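Local structure of putative GGDEF domain protein (7E6G) at residues G155-V160 / L210-G215. The protein probably catalyses, as a diguanylate cyclase with magnesium as cofactor, the condensation of two GTP molecules into cyclic di-GMP and two diphosphates. Sequence-based numbering, arbitrary orientation.
Sequences GDRVLV and LAVRVG. With G2P (phosphomethylphosphonic acid guanylate ester), chain H.
The guanidinium of Arg157 takes the backbone carbonyl of Arg213 at the guanidinium edge, Arg213 O lying near the plane, while Val212 CG1 and Val214 CG2 approach the same group obliquely, 3.9 Å from NH1 and 3.9 Å from NH2 of Arg157 respectively. Arg157 NH2 donates to Arg213 O across 2.5 Å, a length probably underestimated at this resolution, at an N-H...O angle of 154°. Bends at chi2 (-131°) and chi3 (-77°) carry the arginine from its helix across to the strand.

Next to this polar link, the 155-160 part of helix 152-168 faces strand 212-214 through Arg157 and Val158, the two segments running nearly antiparallel with their short axes 9.0 Å apart. Val158 CG2 touches Val212 CG1 at 4.1 Å, and the second methyl of Val212 sits over the CA of Val158. Leu219 of the paired strand 217-219 and Phe143 and Val146 of helix 143-150 also pack on Val158, and Val214, by touching Trp150, joins the hairpin to helix 143-150 as well.

Asp156, the residue before Arg157, serves the nucleotide. Its OD1 accepts from the guanine N1 at 2.7 Å and from N2 at 3.0 Å, a single carboxylate oxygen bridging the two donors by which guanine differs from adenine. Gly155 C lies 3.9 Å from N2 of the guanine, so the helix backbone comes up against the amino group. The contact thus divides its chemistry: Asp156 reads the base, consistent with selection of GTP, whereas Arg157 and Val158 tie the same helical turn to the hairpin through one charged donor and aliphatic packing.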
loop_
_atom_site.group_PDB
_atom_site.type_symbol
_atom_site.label_atom_id
_atom_site.label_comp_id
_atom_site.label_asym_id
_atom_site.label_seq_id
_atom_site.Cartn_x
_atom_site.Cartn_y
_atom_site.Cartn_z
ATOM N N GLY A 155 -29.634 44.475 9.708
ATOM C CA GLY A 155 -28.341 44.694 10.324
ATOM C C GLY A 155 -27.367 43.556 10.072
ATOM O O GLY A 155 -26.164 43.785 9.925
ATOM N N ASP A 156 -27.865 42.319 10.015
ATOM C CA ASP A 156 -26.985 41.177 9.784
ATOM C C ASP A 156 -26.408 41.231 8.378
ATOM O O ASP A 156 -25.205 41.003 8.171
ATOM C CB ASP A 156 -27.753 39.863 9.993
ATOM C CG ASP A 156 -27.859 39.439 11.474
ATOM O OD1 ASP A 156 -27.354 40.150 12.383
ATOM O OD2 ASP A 156 -28.479 38.369 11.720
ATOM N N ARG A 157 -27.263 41.518 7.397
ATOM C CA ARG A 157 -26.770 41.748 6.045
ATOM C C ARG A 157 -25.732 42.854 6.032
ATOM O O ARG A 157 -24.688 42.733 5.378
ATOM C CB ARG A 157 -27.939 42.067 5.123
ATOM C CG ARG A 157 -28.815 40.846 4.962
ATOM C CD ARG A 157 -29.117 40.571 3.519
ATOM N NE ARG A 157 -30.133 41.506 3.065
ATOM C CZ ARG A 157 -29.929 42.462 2.162
ATOM N NH1 ARG A 157 -28.727 42.624 1.589
ATOM N NH2 ARG A 157 -30.936 43.259 1.836
ATOM N N VAL A 158 -25.989 43.925 6.781
ATOM C CA VAL A 158 -25.045 45.034 6.851
ATOM C C VAL A 158 -23.695 44.554 7.370
ATOM O O VAL A 158 -22.643 44.892 6.815
ATOM C CB VAL A 158 -25.629 46.164 7.718
ATOM C CG1 VAL A 158 -24.531 47.131 8.146
ATOM C CG2 VAL A 158 -26.693 46.900 6.952
ATOM N N LEU A 159 -23.705 43.762 8.436
ATOM C CA LEU A 159 -22.459 43.256 9.002
ATOM C C LEU A 159 -21.732 42.342 8.023
ATOM O O LEU A 159 -20.498 42.386 7.929
ATOM C CB LEU A 159 -22.744 42.520 10.313
ATOM C CG LEU A 159 -23.141 43.406 11.490
ATOM C CD1 LEU A 159 -23.443 42.553 12.683
ATOM C CD2 LEU A 159 -22.025 44.385 11.811
ATOM N N VAL A 160 -22.471 41.506 7.287
ATOM C CA VAL A 160 -21.823 40.678 6.267
ATOM C C VAL A 160 -21.139 41.566 5.238
ATOM O O VAL A 160 -19.997 41.321 4.840
ATOM C CB VAL A 160 -22.832 39.716 5.603
ATOM C CG1 VAL A 160 -22.261 39.150 4.307
ATOM C CG2 VAL A 160 -23.218 38.577 6.535
ATOM N N LEU A 210 -19.904 51.658 1.153
ATOM C CA LEU A 210 -20.849 50.558 1.089
ATOM C C LEU A 210 -22.281 51.074 1.008
ATOM O O LEU A 210 -22.653 52.046 1.675
ATOM C CB LEU A 210 -20.690 49.698 2.332
ATOM C CG LEU A 210 -20.748 48.196 2.211
ATOM C CD1 LEU A 210 -20.106 47.725 0.917
ATOM C CD2 LEU A 210 -20.017 47.686 3.431
ATOM N N ALA A 211 -23.099 50.397 0.210
ATOM C CA ALA A 211 -24.521 50.706 0.140
ATOM C C ALA A 211 -25.239 49.362 0.149
ATOM O O ALA A 211 -25.242 48.653 -0.861
ATOM C CB ALA A 211 -24.871 51.531 -1.094
ATOM N N VAL A 212 -25.839 49.013 1.284
ATOM C CA VAL A 212 -26.536 47.740 1.423
ATOM C C VAL A 212 -28.007 47.957 1.079
ATOM O O VAL A 212 -28.699 48.728 1.742
ATOM C CB VAL A 212 -26.366 47.176 2.844
ATOM C CG1 VAL A 212 -27.081 45.868 3.009
ATOM C CG2 VAL A 212 -24.907 46.998 3.169
ATOM N N ARG A 213 -28.493 47.298 0.039
ATOM C CA ARG A 213 -29.882 47.481 -0.350
ATOM C C ARG A 213 -30.793 46.661 0.544
ATOM O O ARG A 213 -30.580 45.460 0.715
ATOM C CB ARG A 213 -30.084 47.086 -1.798
ATOM C CG ARG A 213 -29.263 47.931 -2.722
ATOM C CD ARG A 213 -29.453 47.556 -4.163
ATOM N NE ARG A 213 -28.675 48.475 -4.975
ATOM C CZ ARG A 213 -29.163 49.609 -5.454
ATOM N NH1 ARG A 213 -30.432 49.919 -5.212
ATOM N NH2 ARG A 213 -28.393 50.417 -6.183
ATOM N N VAL A 214 -31.785 47.320 1.139
ATOM C CA VAL A 214 -32.877 46.680 1.846
ATOM C C VAL A 214 -34.142 47.214 1.217
ATOM O O VAL A 214 -34.514 48.372 1.447
ATOM C CB VAL A 214 -32.870 46.965 3.348
ATOM C CG1 VAL A 214 -34.073 46.300 3.976
ATOM C CG2 VAL A 214 -31.587 46.453 3.971
ATOM N N GLY A 215 -34.813 46.373 0.452
ATOM C CA GLY A 215 -35.960 46.768 -0.318
ATOM C C GLY A 215 -35.776 48.103 -1.002
ATOM O O GLY A 215 -34.947 48.300 -1.892
HETATM P PG G2P H . -22.596 53.734 18.849
HETATM O O1G G2P H . -21.389 53.241 18.737
HETATM O O2G G2P H . -22.915 54.507 17.853
HETATM O O3G G2P H . -22.896 54.238 20.046
HETATM O O3B G2P H . -23.386 52.428 18.748
HETATM P PB G2P H . -24.848 51.873 18.608
HETATM O O1B G2P H . -24.744 51.178 17.517
HETATM O O2B G2P H . -25.820 52.780 18.634
HETATM C C3A G2P H . -25.272 50.825 19.919
HETATM P PA G2P H . -24.337 49.629 20.536
HETATM O O1A G2P H . -24.570 50.312 21.725
HETATM O O2A G2P H . -23.259 49.960 19.643
HETATM O "O5'" G2P H . -25.450 48.792 20.021
HETATM C "C5'" G2P H . -25.340 47.960 18.873
HETATM C "C4'" G2P H . -26.519 47.054 18.710
HETATM O "O4'" G2P H . -25.954 45.978 18.214
HETATM C "C3'" G2P H . -26.906 46.521 19.984
HETATM O "O3'" G2P H . -28.183 46.960 20.235
HETATM C "C2'" G2P H . -26.830 45.070 19.718
HETATM O "O2'" G2P H . -27.847 44.314 20.228
HETATM C "C1'" G2P H . -26.881 45.044 18.301
HETATM N N9 G2P H . -26.385 43.831 17.770
HETATM C C8 G2P H . -25.471 43.183 18.412
HETATM N N7 G2P H . -25.148 42.104 17.774
HETATM C C5 G2P H . -25.831 42.049 16.716
HETATM C C6 G2P H . -25.853 41.178 15.740
HETATM O O6 G2P H . -25.180 40.198 15.702
HETATM N N1 G2P H . -26.703 41.387 14.686
HETATM C C2 G2P H . -27.493 42.475 14.706
HETATM N N2 G2P H . -28.241 42.647 13.747
HETATM N N3 G2P H . -27.436 43.318 15.723
HETATM C C4 G2P H . -26.599 43.133 16.709
#